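Local coordinates for protein methyltransferase type 12 (Clostridium thermocellum, PDB 3JWG) that probably methylates the 2'-hydroxyl of the 3'-terminal nucleotide of small RNAs, using S-adenosylmethionine as methyl donor and magnesium as cofactor, at residues Leu43-Leu48 with Lys70-Ile75. Numbering follows the deposited sequence.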
loop_
_atom_site.group_PDB
_atom_site.type_symbol
_atom_site.label_atom_id
_atom_site.label_comp_id
_atom_site.label_asym_id
_atom_site.label_seq_id
_atom_site.Cartn_x
_atom_site.Cartn_y
_atom_site.Cartn_z
ATOM N N LEU A 43 -6.813 5.970 -1.534
ATOM C CA LEU A 43 -7.088 4.666 -2.130
ATOM C C LEU A 43 -8.484 4.206 -1.699
ATOM O O LEU A 43 -9.243 3.634 -2.490
ATOM C CB LEU A 43 -6.052 3.636 -1.681
ATOM C CG LEU A 43 -6.288 2.229 -2.240
ATOM C CD1 LEU A 43 -6.142 2.257 -3.758
ATOM C CD2 LEU A 43 -5.304 1.247 -1.617
ATOM N N LEU A 44 -8.814 4.461 -0.436
ATOM C CA LEU A 44 -10.117 4.094 0.105
ATOM C C LEU A 44 -11.234 4.677 -0.759
ATOM O O LEU A 44 -12.204 3.989 -1.074
ATOM C CB LEU A 44 -10.248 4.607 1.544
ATOM C CG LEU A 44 -9.690 3.771 2.702
ATOM C CD1 LEU A 44 -8.433 3.036 2.306
ATOM C CD2 LEU A 44 -9.434 4.689 3.880
ATOM N N SER A 45 -11.092 5.944 -1.139
ATOM C CA SER A 45 -12.092 6.613 -1.971
ATOM C C SER A 45 -12.334 5.857 -3.269
ATOM O O SER A 45 -13.481 5.636 -3.663
ATOM C CB SER A 45 -11.655 8.041 -2.318
ATOM O OG SER A 45 -11.433 8.816 -1.160
ATOM N N LEU A 46 -11.250 5.473 -3.941
ATOM C CA LEU A 46 -11.350 4.751 -5.207
ATOM C C LEU A 46 -11.973 3.371 -5.047
ATOM O O LEU A 46 -12.713 2.911 -5.916
ATOM C CB LEU A 46 -9.969 4.601 -5.859
ATOM C CG LEU A 46 -9.251 5.850 -6.376
ATOM C CD1 LEU A 46 -7.960 5.418 -7.053
ATOM C CD2 LEU A 46 -10.129 6.609 -7.363
ATOM N N LEU A 47 -11.654 2.703 -3.946
ATOM C CA LEU A 47 -12.195 1.375 -3.682
ATOM C C LEU A 47 -13.715 1.426 -3.499
ATOM O O LEU A 47 -14.442 0.552 -3.987
ATOM C CB LEU A 47 -11.527 0.781 -2.437
ATOM C CG LEU A 47 -10.057 0.388 -2.630
ATOM C CD1 LEU A 47 -9.454 -0.071 -1.307
ATOM C CD2 LEU A 47 -9.967 -0.726 -3.679
ATOM N N LEU A 48 -14.191 2.461 -2.812
ATOM C CA LEU A 48 -15.621 2.636 -2.569
ATOM C C LEU A 48 -16.419 2.850 -3.857
ATOM O O LEU A 48 -17.621 2.576 -3.906
ATOM C CB LEU A 48 -15.853 3.815 -1.619
ATOM C CG LEU A 48 -15.561 3.580 -0.131
ATOM C CD1 LEU A 48 -15.610 4.904 0.626
ATOM C CD2 LEU A 48 -16.587 2.596 0.438
ATOM N N LYS A 70 -11.335 10.396 7.612
ATOM C CA LYS A 70 -12.779 10.307 7.800
ATOM C C LYS A 70 -13.489 11.586 7.369
ATOM O O LYS A 70 -14.619 11.541 6.888
ATOM C CB LYS A 70 -13.116 9.958 9.255
ATOM C CG LYS A 70 -12.372 10.757 10.303
ATOM C CD LYS A 70 -12.695 10.244 11.705
ATOM C CE LYS A 70 -12.312 8.776 11.870
ATOM N NZ LYS A 70 -12.578 8.267 13.248
ATOM N N ASP A 71 -12.822 12.723 7.525
ATOM C CA ASP A 71 -13.417 13.988 7.120
ATOM C C ASP A 71 -13.395 14.093 5.599
ATOM O O ASP A 71 -14.369 14.518 4.981
ATOM C CB ASP A 71 -12.659 15.164 7.737
ATOM C CG ASP A 71 -13.265 16.503 7.363
ATOM O OD1 ASP A 71 -14.502 16.649 7.484
ATOM O OD2 ASP A 71 -12.510 17.411 6.956
ATOM N N ARG A 72 -12.279 13.691 5.000
ATOM C CA ARG A 72 -12.139 13.733 3.551
ATOM C C ARG A 72 -13.069 12.729 2.871
ATOM O O ARG A 72 -13.582 12.979 1.782
ATOM C CB ARG A 72 -10.690 13.443 3.158
ATOM C CG ARG A 72 -10.500 13.276 1.669
ATOM C CD ARG A 72 -9.056 13.000 1.300
ATOM N NE ARG A 72 -8.952 12.659 -0.115
ATOM C CZ ARG A 72 -9.550 11.610 -0.669
ATOM N NH1 ARG A 72 -10.287 10.801 0.079
ATOM N NH2 ARG A 72 -9.426 11.375 -1.970
ATOM N N LEU A 73 -13.285 11.588 3.515
ATOM C CA LEU A 73 -14.158 10.563 2.955
ATOM C C LEU A 73 -15.638 10.838 3.248
ATOM O O LEU A 73 -16.516 10.200 2.670
ATOM C CB LEU A 73 -13.761 9.186 3.501
ATOM C CG LEU A 73 -12.376 8.671 3.090
ATOM C CD1 LEU A 73 -12.004 7.466 3.928
ATOM C CD2 LEU A 73 -12.376 8.320 1.615
ATOM N N LYS A 74 -15.903 11.790 4.142
ATOM C CA LYS A 74 -17.273 12.150 4.508
ATOM C C LYS A 74 -18.069 10.904 4.870
ATOM O O LYS A 74 -19.243 10.779 4.524
ATOM C CB LYS A 74 -17.963 12.874 3.349
ATOM C CG LYS A 74 -17.293 14.175 2.928
ATOM C CD LYS A 74 -17.223 15.170 4.078
ATOM C CE LYS A 74 -16.491 16.435 3.660
ATOM N NZ LYS A 74 -16.313 17.381 4.794
ATOM N N ILE A 75 -17.421 9.989 5.581
ATOM C CA ILE A 75 -18.042 8.733 5.975
ATOM C C ILE A 75 -19.378 8.874 6.706
ATOM O O ILE A 75 -20.338 8.176 6.380
ATOM C CB ILE A 75 -17.082 7.908 6.851
ATOM C CG1 ILE A 75 -15.749 7.718 6.123
ATOM C CG2 ILE A 75 -17.688 6.551 7.141
ATOM C CD1 ILE A 75 -14.744 6.891 6.897
#
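S45 and R72 meet where helix 42-48 comes alongside the end of helix 63-73, with CA of S45 and CA of L73 6.6 Å apart. The guanidinium reaches S45 with its edge: S45 OG lies almost exactly in its plane, and R72 NH1 donates a short, nearly straight hydrogen bond to S45 OG (2.6 Å, 174° at the hydrogen). R72 NH2 adds a weak, bent bond to that oxygen at 3.4 Å. R72 gets there because CG is anti to its own backbone N (chi1 172°) and the chain runs extended as far as NE, carrying the charged end across to the other helix. S45 OG is also hydrogen-bonded to G41 O, one turn earlier, so the S45 hydroxyl links R72 of helix 63-73 to the start of helix 42-48.

Next to this hydrogen bond, L73 points its isobutyl group at helix 42-48 and divides its two methyls. L73 CD2 sits close against the serine hydroxyl, 3.0 Å from S45 OG and near the guanidinium edge, a tight fit. L73 CD1 turns to L44, 3.8 Å from L44 CD2, where the two leucine side chains cross at about a right angle.

K74, with positive phi, ends the helix just after L73 in a Schellman motif whose two bonds are weak. Both helices belong to the Rossmann-like methyltransferase domain and pack on the sheet edge: L44 touches I56 of strand 55-60 and L88 of strand 86-90, while L73 rests on I86 of that outermost strand. L43 and L46 of helix 42-48 pack against helix 13-27.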